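Local coordinates for protein putative HAD-hydrolase YfnB (Bacillus subtilis, PDB 3ED5) that is a putative hydrolase of the haloacid dehalogenase (HAD) superfamily, possibly a 5'-nucleotidase, at residues K5-L10 with H178-G183; A26-L31 with Q92-F97; W202-M207 with T217-K222. All blocks are in the same frame, centred on the assembly; numbering follows the deposited sequence.

Overall arrangement
Contacts 1 and 3 lie in the same parallel sheet of the HAD core. Contact 1 pairs strands 9-12 and 179-183 in its buried middle, and contact 3 joins 199-203 to the outermost strand 218-220, where the burial is partial. They touch: Y7 OH meets Y218 OH, and G183 O meets M203 N. Contact 2 stands apart, its centre about 34 Å from that of contact 1, in the helical part between its segments. Chemistry follows place: backbone hydrogen bonds hold both sheet contacts, helped by H178 and R8 in contact 1 and by N204, E219 and R221 at the more exposed edge in contact 3, whereas contact 2, also buried, joins its two helices by apolar packing.

Contact 1 of 3, residues K5-L10 with H178-G183; sequences KRYRTL and HTLIIG
The carbonyl oxygen of H178 is gripped by two successive amides, R8 N at 2.7 Å and T9 N at 3.1 Å, where two neighbouring strands of the parallel sheet in the Rossmann-like HAD core start to run together. Beyond it T9 pairs with T179 and L10 with L180, and L180 N bonds to T9 O at 3.0 Å. The imidazole of H178 serves two roles. Its ND1 donates to R6 O at 3.1 Å, almost straight (169°), with the oxygen in the ring plane. One ring face is covered by the guanidinium of R8, centres 3.8 Å apart and planes 27° from parallel; a bend at chi3 (-69°) folds this arginine back over the ring. With an alanine here, R6 O would probably lose its side-chain donor and the R8 guanidinium, robbed of its flat support, would be freer to turn. Y7 suits its buried position because its ring is flat and apolar while its hydroxyl is polar: L180 CB sits over one face, 4.1 Å from the centroid in a CH-pi contact, K5 CD lies over the opposite face, and OH bonds to D199. On the sheet face of T9 and T179, the T179 hydroxyl bonds to S175 O, which satisfies a buried polar group. The strand of T9 leads on to D13, the nucleophile by similarity. L10 and L180 share the other face as branched apolar filling: L10 CD2 meets L180 CB, and L10 CB meets I182 CD1, each at 3.9 Å.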
loop_
_atom_site.group_PDB
_atom_site.type_symbol
_atom_site.label_atom_id
_atom_site.label_comp_id
_atom_site.label_asym_id
_atom_site.label_seq_id
_atom_site.Cartn_x
_atom_site.Cartn_y
_atom_site.Cartn_z
ATOM N N LYS A 5 12.498 2.221 24.888
ATOM C CA LYS A 5 12.370 1.473 23.622
ATOM C C LYS A 5 13.010 2.193 22.406
ATOM O O LYS A 5 12.719 3.369 22.138
ATOM C CB LYS A 5 10.865 1.191 23.384
ATOM C CG LYS A 5 10.394 0.979 21.941
ATOM C CD LYS A 5 10.053 -0.488 21.617
ATOM C CE LYS A 5 8.597 -0.864 21.966
ATOM N NZ LYS A 5 7.982 -2.000 21.126
ATOM N N ARG A 6 13.919 1.509 21.708
ATOM C CA ARG A 6 14.478 1.970 20.437
ATOM C C ARG A 6 14.128 0.953 19.343
ATOM O O ARG A 6 14.637 -0.205 19.397
ATOM C CB ARG A 6 16.002 2.092 20.563
ATOM C CG ARG A 6 16.522 3.484 20.931
ATOM C CD ARG A 6 16.699 4.291 19.653
ATOM N NE ARG A 6 17.326 5.598 19.836
ATOM C CZ ARG A 6 16.778 6.605 20.504
ATOM N NH1 ARG A 6 15.610 6.446 21.111
ATOM N NH2 ARG A 6 17.425 7.758 20.606
ATOM N N TYR A 7 13.318 1.344 18.356
ATOM C CA TYR A 7 13.049 0.427 17.257
ATOM C C TYR A 7 14.303 0.257 16.446
ATOM O O TYR A 7 15.121 1.181 16.352
ATOM C CB TYR A 7 11.943 0.951 16.320
ATOM C CG TYR A 7 10.624 1.072 17.011
ATOM C CD1 TYR A 7 9.819 -0.054 17.223
ATOM C CD2 TYR A 7 10.191 2.325 17.491
ATOM C CE1 TYR A 7 8.599 0.058 17.912
ATOM C CE2 TYR A 7 8.964 2.460 18.165
ATOM C CZ TYR A 7 8.178 1.335 18.355
ATOM O OH TYR A 7 6.965 1.472 18.986
ATOM N N ARG A 8 14.443 -0.912 15.837
ATOM C CA ARG A 8 15.576 -1.166 14.951
ATOM C C ARG A 8 15.146 -1.398 13.510
ATOM O O ARG A 8 15.920 -1.125 12.591
ATOM C CB ARG A 8 16.356 -2.376 15.442
ATOM C CG ARG A 8 17.095 -2.078 16.744
ATOM C CD ARG A 8 18.186 -3.100 17.015
ATOM N NE ARG A 8 17.636 -4.416 17.348
ATOM C CZ ARG A 8 17.335 -4.807 18.583
ATOM N NH1 ARG A 8 17.508 -3.973 19.609
ATOM N NH2 ARG A 8 16.866 -6.030 18.790
ATOM N N THR A 9 13.918 -1.889 13.337
ATOM C CA THR A 9 13.449 -2.410 12.066
ATOM C C THR A 9 12.134 -1.715 11.755
ATOM O O THR A 9 11.203 -1.797 12.569
ATOM C CB THR A 9 13.198 -3.912 12.202
ATOM O OG1 THR A 9 14.396 -4.543 12.689
ATOM C CG2 THR A 9 12.790 -4.540 10.845
ATOM N N LEU A 10 12.049 -1.069 10.585
ATOM C CA LEU A 10 10.807 -0.380 10.165
ATOM C C LEU A 10 10.257 -1.069 8.921
ATOM O O LEU A 10 10.999 -1.260 7.942
ATOM C CB LEU A 10 11.040 1.125 9.876
ATOM C CG LEU A 10 11.810 1.833 11.015
ATOM C CD1 LEU A 10 12.106 3.288 10.629
ATOM C CD2 LEU A 10 11.046 1.759 12.349
ATOM N N HIS A 178 11.234 -4.683 18.685
ATOM C CA HIS A 178 12.014 -3.576 18.117
ATOM C C HIS A 178 11.647 -3.286 16.681
ATOM O O HIS A 178 12.456 -2.728 15.926
ATOM C CB HIS A 178 13.496 -3.904 18.215
ATOM C CG HIS A 178 13.939 -4.124 19.621
ATOM N ND1 HIS A 178 14.304 -3.087 20.452
ATOM C CD2 HIS A 178 14.023 -5.256 20.361
ATOM C CE1 HIS A 178 14.625 -3.574 21.642
ATOM N NE2 HIS A 178 14.451 -4.885 21.614
ATOM N N THR A 179 10.437 -3.690 16.312
ATOM C CA THR A 179 9.942 -3.495 14.968
ATOM C C THR A 179 8.662 -2.656 14.954
ATOM O O THR A 179 7.766 -2.860 15.780
ATOM C CB THR A 179 9.659 -4.861 14.304
ATOM O OG1 THR A 179 10.849 -5.643 14.302
ATOM C CG2 THR A 179 9.131 -4.700 12.840
ATOM N N LEU A 180 8.565 -1.744 13.983
ATOM C CA LEU A 180 7.378 -0.916 13.806
ATOM C C LEU A 180 6.875 -1.109 12.383
ATOM O O LEU A 180 7.682 -1.046 11.427
ATOM C CB LEU A 180 7.750 0.569 14.018
ATOM C CG LEU A 180 6.564 1.564 13.845
ATOM C CD1 LEU A 180 5.500 1.396 14.949
ATOM C CD2 LEU A 180 7.118 3.005 13.883
ATOM N N ILE A 181 5.558 -1.277 12.209
ATOM C CA ILE A 181 5.003 -1.218 10.862
ATOM C C ILE A 181 4.271 0.127 10.676
ATOM O O ILE A 181 3.515 0.551 11.552
ATOM C CB ILE A 181 4.075 -2.412 10.517
ATOM C CG1 ILE A 181 3.514 -2.253 9.077
ATOM C CG2 ILE A 181 2.937 -2.577 11.559
ATOM C CD1 ILE A 181 2.765 -3.553 8.550
ATOM N N ILE A 182 4.518 0.769 9.537
ATOM C CA ILE A 182 3.929 2.077 9.216
ATOM C C ILE A 182 3.116 1.929 7.935
ATOM O O ILE A 182 3.640 1.498 6.904
ATOM C CB ILE A 182 5.053 3.112 8.944
ATOM C CG1 ILE A 182 6.031 3.217 10.130
ATOM C CG2 ILE A 182 4.430 4.518 8.634
ATOM C CD1 ILE A 182 7.295 2.352 9.982
ATOM N N GLY A 183 1.843 2.269 7.996
ATOM C CA GLY A 183 0.997 2.170 6.791
ATOM C C GLY A 183 -0.313 2.889 6.960
ATOM O O GLY A 183 -0.698 3.298 8.082
#

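Contact 2 of 3, residues A26-L31 with Q92-F97; sequences ALALRL and QKYRRF. With FMT (formic acid), chain H; FMT (formic acid), chain B.
Helices 21-35 and 87-98 approach to 8.5 Å between the axes of their segments 26-31 and 92-97, their directions 137° apart, antiparallel in sense but steeply crossed. The CA atoms of A28 and F97 come within 4.8 Å, a closeness that the small A28 permits. Its methyl meets both aromatic residues of the partner helix: CB is 3.4 Å from Y94 CE1 and 3.7 Å from F97 CB. Y94 has CG anti to the backbone N (chi1 179°), which carries its ring across to the other helix, where L29 CD2 also reaches CE1, at 3.6 Å. One turn on from A28, L31 covers the F97 ring. Its CB lies over the ring centre, 3.6 Å from the centroid and 9° off the normal, a CH-pi contact, while CD1 packs against the CD1 side of the ring. A leucine suits the place because CD1 adds a second apolar contact to the one made by CB. R30 and R95 leave their helices away from the interface; R30 NE and R95 NH2 each bond to a formic acid molecule, probably from the crystallisation liquor. These helices follow strand 9-12 in an insertion consistent with the helical cap of C1-type HAD proteins. Within it L29 and Y94 both reach Y48 of helix 42-60 and F74 of helix 66-80, so two more helices cover the pair before strand 120-125 resumes the sheet.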
loop_
_atom_site.group_PDB
_atom_site.type_symbol
_atom_site.label_atom_id
_atom_site.label_comp_id
_atom_site.label_asym_id
_atom_site.label_seq_id
_atom_site.Cartn_x
_atom_site.Cartn_y
_atom_site.Cartn_z
ATOM N N ALA A 26 -5.464 8.182 -9.966
ATOM C CA ALA A 26 -6.280 9.209 -10.657
ATOM C C ALA A 26 -5.846 9.396 -12.111
ATOM O O ALA A 26 -6.690 9.511 -13.020
ATOM C CB ALA A 26 -6.240 10.561 -9.900
ATOM N N LEU A 27 -4.535 9.429 -12.329
ATOM C CA LEU A 27 -3.985 9.596 -13.672
ATOM C C LEU A 27 -4.300 8.371 -14.529
ATOM O O LEU A 27 -4.759 8.498 -15.674
ATOM C CB LEU A 27 -2.460 9.812 -13.550
ATOM C CG LEU A 27 -1.567 9.906 -14.794
ATOM C CD1 LEU A 27 -2.046 11.002 -15.703
ATOM C CD2 LEU A 27 -0.107 10.076 -14.349
ATOM N N ALA A 28 -4.076 7.181 -13.969
ATOM C CA ALA A 28 -4.281 5.934 -14.711
ATOM C C ALA A 28 -5.737 5.719 -15.102
ATOM O O ALA A 28 -6.023 5.254 -16.222
ATOM C CB ALA A 28 -3.776 4.722 -13.904
ATOM N N LEU A 29 -6.658 6.057 -14.205
ATOM C CA LEU A 29 -8.093 5.984 -14.546
ATOM C C LEU A 29 -8.446 6.974 -15.669
ATOM O O LEU A 29 -9.132 6.613 -16.647
ATOM C CB LEU A 29 -8.954 6.298 -13.317
ATOM C CG LEU A 29 -9.029 5.268 -12.193
ATOM C CD1 LEU A 29 -9.835 5.865 -11.070
ATOM C CD2 LEU A 29 -9.706 3.939 -12.696
ATOM N N ARG A 30 -7.955 8.203 -15.550
ATOM C CA ARG A 30 -8.216 9.206 -16.607
ATOM C C ARG A 30 -7.730 8.675 -17.947
ATOM O O ARG A 30 -8.452 8.738 -18.938
ATOM C CB ARG A 30 -7.576 10.559 -16.313
ATOM C CG ARG A 30 -8.023 11.631 -17.360
ATOM C CD ARG A 30 -7.404 13.005 -17.119
ATOM N NE ARG A 30 -5.946 13.011 -16.908
ATOM C CZ ARG A 30 -5.055 13.176 -17.893
ATOM N NH1 ARG A 30 -3.757 13.211 -17.633
ATOM N NH2 ARG A 30 -5.462 13.320 -19.154
ATOM N N LEU A 31 -6.499 8.152 -17.972
ATOM C CA LEU A 31 -5.897 7.680 -19.228
ATOM C C LEU A 31 -6.580 6.424 -19.770
ATOM O O LEU A 31 -6.737 6.275 -20.995
ATOM C CB LEU A 31 -4.388 7.465 -19.068
ATOM C CG LEU A 31 -3.612 8.748 -18.775
ATOM C CD1 LEU A 31 -2.150 8.432 -18.602
ATOM C CD2 LEU A 31 -3.794 9.783 -19.883
ATOM N N GLN A 92 -4.979 -4.706 -18.014
ATOM C CA GLN A 92 -3.664 -4.623 -18.607
ATOM C C GLN A 92 -3.353 -3.178 -19.046
ATOM O O GLN A 92 -2.232 -2.678 -18.838
ATOM C CB GLN A 92 -3.610 -5.618 -19.756
ATOM C CG GLN A 92 -2.427 -5.572 -20.665
ATOM C CD GLN A 92 -2.653 -6.549 -21.834
ATOM O OE1 GLN A 92 -2.506 -7.763 -21.676
ATOM N NE2 GLN A 92 -3.056 -6.019 -22.994
ATOM N N LYS A 93 -4.347 -2.488 -19.625
ATOM C CA LYS A 93 -4.139 -1.085 -20.049
ATOM C C LYS A 93 -3.967 -0.144 -18.852
ATOM O O LYS A 93 -3.069 0.703 -18.816
ATOM C CB LYS A 93 -5.305 -0.600 -20.946
ATOM C CG LYS A 93 -5.336 -1.275 -22.297
ATOM C CD LYS A 93 -6.655 -0.966 -23.011
ATOM C CE LYS A 93 -6.686 -1.537 -24.413
ATOM N NZ LYS A 93 -6.635 -0.469 -25.449
ATOM N N TYR A 94 -4.836 -0.304 -17.864
ATOM C CA TYR A 94 -4.783 0.455 -16.642
ATOM C C TYR A 94 -3.429 0.268 -15.958
ATOM O O TYR A 94 -2.795 1.247 -15.481
ATOM C CB TYR A 94 -5.844 -0.095 -15.697
ATOM C CG TYR A 94 -5.866 0.599 -14.370
ATOM C CD1 TYR A 94 -6.274 1.914 -14.292
ATOM C CD2 TYR A 94 -5.485 -0.060 -13.189
ATOM C CE1 TYR A 94 -6.352 2.581 -13.094
ATOM C CE2 TYR A 94 -5.573 0.620 -11.934
ATOM C CZ TYR A 94 -6.000 1.957 -11.932
ATOM O OH TYR A 94 -6.128 2.733 -10.807
ATOM N N ARG A 95 -3.004 -0.983 -15.927
ATOM C CA ARG A 95 -1.764 -1.373 -15.212
ATOM C C ARG A 95 -0.540 -0.612 -15.763
ATOM O O ARG A 95 0.346 -0.161 -15.003
ATOM C CB ARG A 95 -1.558 -2.905 -15.368
ATOM C CG ARG A 95 -0.250 -3.470 -14.776
ATOM C CD ARG A 95 -0.200 -3.324 -13.276
ATOM N NE ARG A 95 -1.441 -3.731 -12.559
ATOM C CZ ARG A 95 -1.647 -3.536 -11.262
ATOM N NH1 ARG A 95 -0.681 -3.003 -10.504
ATOM N NH2 ARG A 95 -2.795 -3.901 -10.687
ATOM N N ARG A 96 -0.458 -0.522 -17.085
ATOM C CA ARG A 96 0.636 0.189 -17.727
ATOM C C ARG A 96 0.672 1.660 -17.290
ATOM O O ARG A 96 1.747 2.183 -16.943
ATOM C CB ARG A 96 0.589 0.040 -19.242
ATOM C CG ARG A 96 1.865 0.503 -19.901
ATOM C CD ARG A 96 1.831 1.986 -20.200
ATOM N NE ARG A 96 1.008 2.250 -21.375
ATOM C CZ ARG A 96 1.004 3.395 -22.049
ATOM N NH1 ARG A 96 1.774 4.414 -21.651
ATOM N NH2 ARG A 96 0.222 3.517 -23.117
ATOM N N PHE A 97 -0.494 2.311 -17.283
ATOM C CA PHE A 97 -0.574 3.710 -16.839
ATOM C C PHE A 97 -0.295 3.875 -15.350
ATOM O O PHE A 97 0.380 4.822 -14.953
ATOM C CB PHE A 97 -1.944 4.307 -17.118
ATOM C CG PHE A 97 -2.299 4.372 -18.583
ATOM C CD1 PHE A 97 -1.400 4.904 -19.515
ATOM C CD2 PHE A 97 -3.546 3.922 -19.014
ATOM C CE1 PHE A 97 -1.741 4.993 -20.891
ATOM C CE2 PHE A 97 -3.901 4.007 -20.388
ATOM C CZ PHE A 97 -2.994 4.536 -21.321
HETATM C C FMT H . -5.287 12.877 -13.024
HETATM O O1 FMT H . -4.134 13.188 -12.716
HETATM O O2 FMT H . -5.791 13.095 -14.128
HETATM C C FMT B . -3.588 -1.753 -7.748
HETATM O O1 FMT B . -4.547 -1.213 -8.272
HETATM O O2 FMT B . -3.140 -2.825 -8.114
#

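Contact 3 of 3, residues W202-M207 with T217-K222; sequences WMNPDM and TYEIRK
At the edge of the central parallel sheet, strand 218-220 is laid along 199-203. W202 bonds on both sides of E219: W202 N donates to Y218 O at 2.9 Å and W202 O receives I220 N at 3.0 Å. One step on, N204 N reaches I220 O at 2.9 Å and completes the ladder. From the same sheet face as W202, the extended glutamate chain of E219 (chi1 179°) runs alongside the indole, its CD 3.6 Å from CE3, with carboxylate and ring planes 40° apart. N204 CB sits over the centre of one indole face, while NE1 on the same ring is bonded to D184 O. N204 ND2 also holds the glutamate, bonding to E219 OE2 at 2.9 Å, with the oxygen in the amide plane but ND2 above the carboxylate plane. A water joins N204 O to the same OE2, so this extended glutamate ties strand and turn together. The chain then makes a type I turn from N204 to M207, closed by M207 N on N204 O. R221 NE donates to P205 O at 3.1 Å, the oxygen in the guanidinium plane, while selenomethionine M207 places SE 3.8 Å from CZ. A long arginine, bent at chi3, suits this exposed place because its flat end can bond at the edge while M207 SE lies over one face. Selenomethionine M203 and I220 turn to the other, buried face, SE 4.2 Å from I220 CG1. A short parallel strand added at the sheet edge in this way fits the Rossmann-like core of HAD hydrolases.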
loop_
_atom_site.group_PDB
_atom_site.type_symbol
_atom_site.label_atom_id
_atom_site.label_comp_id
_atom_site.label_asym_id
_atom_site.label_seq_id
_atom_site.Cartn_x
_atom_site.Cartn_y
_atom_site.Cartn_z
ATOM N N TRP A 202 -0.306 4.350 12.106
ATOM C CA TRP A 202 -1.323 4.610 11.106
ATOM C C TRP A 202 -1.101 5.982 10.469
ATOM O O TRP A 202 -1.218 7.009 11.145
ATOM C CB TRP A 202 -2.709 4.551 11.775
ATOM C CG TRP A 202 -3.851 4.646 10.787
ATOM C CD1 TRP A 202 -3.830 4.257 9.475
ATOM C CD2 TRP A 202 -5.183 5.112 11.060
ATOM N NE1 TRP A 202 -5.079 4.475 8.902
ATOM C CE2 TRP A 202 -5.926 4.980 9.857
ATOM C CE3 TRP A 202 -5.821 5.625 12.203
ATOM C CZ2 TRP A 202 -7.265 5.367 9.763
ATOM C CZ3 TRP A 202 -7.166 5.986 12.121
ATOM C CH2 TRP A 202 -7.873 5.867 10.893
HETATM N N MSE A 203 -0.794 5.964 9.167
HETATM C CA MSE A 203 -0.704 7.169 8.357
HETATM C C MSE A 203 -2.137 7.575 7.987
HETATM O O MSE A 203 -2.820 6.866 7.239
HETATM C CB MSE A 203 0.150 6.848 7.119
HETATM C CG MSE A 203 0.249 7.962 6.112
HETATM SE SE MSE A 203 1.090 9.565 6.835
HETATM C CE MSE A 203 1.172 10.605 5.152
ATOM N N ASN A 204 -2.612 8.678 8.551
ATOM C CA ASN A 204 -4.008 9.102 8.356
ATOM C C ASN A 204 -4.087 10.626 8.157
ATOM O O ASN A 204 -4.672 11.351 8.978
ATOM C CB ASN A 204 -4.857 8.661 9.545
ATOM C CG ASN A 204 -6.357 8.881 9.325
ATOM O OD1 ASN A 204 -6.825 8.983 8.185
ATOM N ND2 ASN A 204 -7.098 9.009 10.410
ATOM N N PRO A 205 -3.465 11.121 7.081
ATOM C CA PRO A 205 -3.393 12.569 6.820
ATOM C C PRO A 205 -4.754 13.244 6.753
ATOM O O PRO A 205 -4.881 14.395 7.159
ATOM C CB PRO A 205 -2.704 12.665 5.453
ATOM C CG PRO A 205 -2.741 11.283 4.882
ATOM C CD PRO A 205 -2.769 10.325 6.049
ATOM N N ASP A 206 -5.756 12.513 6.273
ATOM C CA ASP A 206 -7.079 13.089 6.056
ATOM C C ASP A 206 -8.022 12.863 7.221
ATOM O O ASP A 206 -9.203 13.202 7.124
ATOM C CB ASP A 206 -7.711 12.519 4.782
ATOM C CG ASP A 206 -6.949 12.906 3.543
ATOM O OD1 ASP A 206 -6.371 14.013 3.516
ATOM O OD2 ASP A 206 -6.919 12.085 2.610
HETATM N N MSE A 207 -7.504 12.298 8.313
HETATM C CA MSE A 207 -8.279 12.122 9.546
HETATM C C MSE A 207 -9.561 11.354 9.271
HETATM O O MSE A 207 -10.653 11.740 9.701
HETATM C CB MSE A 207 -8.557 13.464 10.243
HETATM C CG MSE A 207 -7.280 14.224 10.558
HETATM SE SE MSE A 207 -7.539 15.983 11.336
HETATM C CE MSE A 207 -8.511 15.434 12.921
ATOM N N THR A 217 -0.774 1.750 17.488
ATOM C CA THR A 217 0.055 2.268 18.584
ATOM C C THR A 217 0.188 3.770 18.444
ATOM O O THR A 217 0.127 4.489 19.459
ATOM C CB THR A 217 1.482 1.633 18.595
ATOM O OG1 THR A 217 1.341 0.215 18.420
ATOM C CG2 THR A 217 2.243 1.940 19.917
ATOM N N TYR A 218 0.375 4.231 17.196
ATOM C CA TYR A 218 0.487 5.663 16.879
ATOM C C TYR A 218 -0.380 6.002 15.682
ATOM O O TYR A 218 -0.639 5.149 14.857
ATOM C CB TYR A 218 1.917 6.035 16.470
ATOM C CG TYR A 218 2.973 5.437 17.355
ATOM C CD1 TYR A 218 3.326 6.056 18.557
ATOM C CD2 TYR A 218 3.631 4.254 16.974
ATOM C CE1 TYR A 218 4.301 5.515 19.391
ATOM C CE2 TYR A 218 4.626 3.707 17.797
ATOM C CZ TYR A 218 4.946 4.351 19.009
ATOM O OH TYR A 218 5.915 3.838 19.853
ATOM N N GLU A 219 -0.766 7.269 15.595
ATOM C CA GLU A 219 -1.496 7.786 14.440
ATOM C C GLU A 219 -0.889 9.157 14.084
ATOM O O GLU A 219 -0.776 10.025 14.969
ATOM C CB GLU A 219 -2.971 7.952 14.805
ATOM C CG GLU A 219 -3.766 8.529 13.605
ATOM C CD GLU A 219 -5.227 8.755 13.928
ATOM O OE1 GLU A 219 -5.701 8.353 15.028
ATOM O OE2 GLU A 219 -5.905 9.357 13.065
ATOM N N ILE A 220 -0.521 9.353 12.811
ATOM C CA ILE A 220 0.091 10.618 12.364
ATOM C C ILE A 220 -0.598 11.132 11.103
ATOM O O ILE A 220 -1.270 10.358 10.427
ATOM C CB ILE A 220 1.573 10.454 12.073
ATOM C CG1 ILE A 220 1.819 9.453 10.941
ATOM C CG2 ILE A 220 2.272 9.921 13.323
ATOM C CD1 ILE A 220 3.390 9.179 10.684
ATOM N N ARG A 221 -0.384 12.404 10.797
ATOM C CA ARG A 221 -0.865 12.963 9.521
ATOM C C ARG A 221 0.267 13.117 8.510
ATOM O O ARG A 221 0.044 12.956 7.315
ATOM C CB ARG A 221 -1.574 14.289 9.747
ATOM C CG ARG A 221 -2.861 14.118 10.550
ATOM C CD ARG A 221 -3.460 15.473 10.850
ATOM N NE ARG A 221 -4.055 16.054 9.664
ATOM C CZ ARG A 221 -4.494 17.310 9.588
ATOM N NH1 ARG A 221 -4.389 18.132 10.637
ATOM N NH2 ARG A 221 -5.026 17.744 8.459
ATOM N N LYS A 222 1.477 13.414 8.969
ATOM C CA LYS A 222 2.572 13.636 8.037
ATOM C C LYS A 222 3.712 12.728 8.408
ATOM O O LYS A 222 3.941 12.468 9.593
ATOM C CB LYS A 222 3.062 15.076 8.086
ATOM C CG LYS A 222 2.020 16.107 7.644
ATOM C CD LYS A 222 2.609 17.503 7.477
ATOM C CE LYS A 222 3.146 18.080 8.780
ATOM N NZ LYS A 222 3.296 19.582 8.685
HETATM O O HOH W 1 -4.895 11.641 11.855
#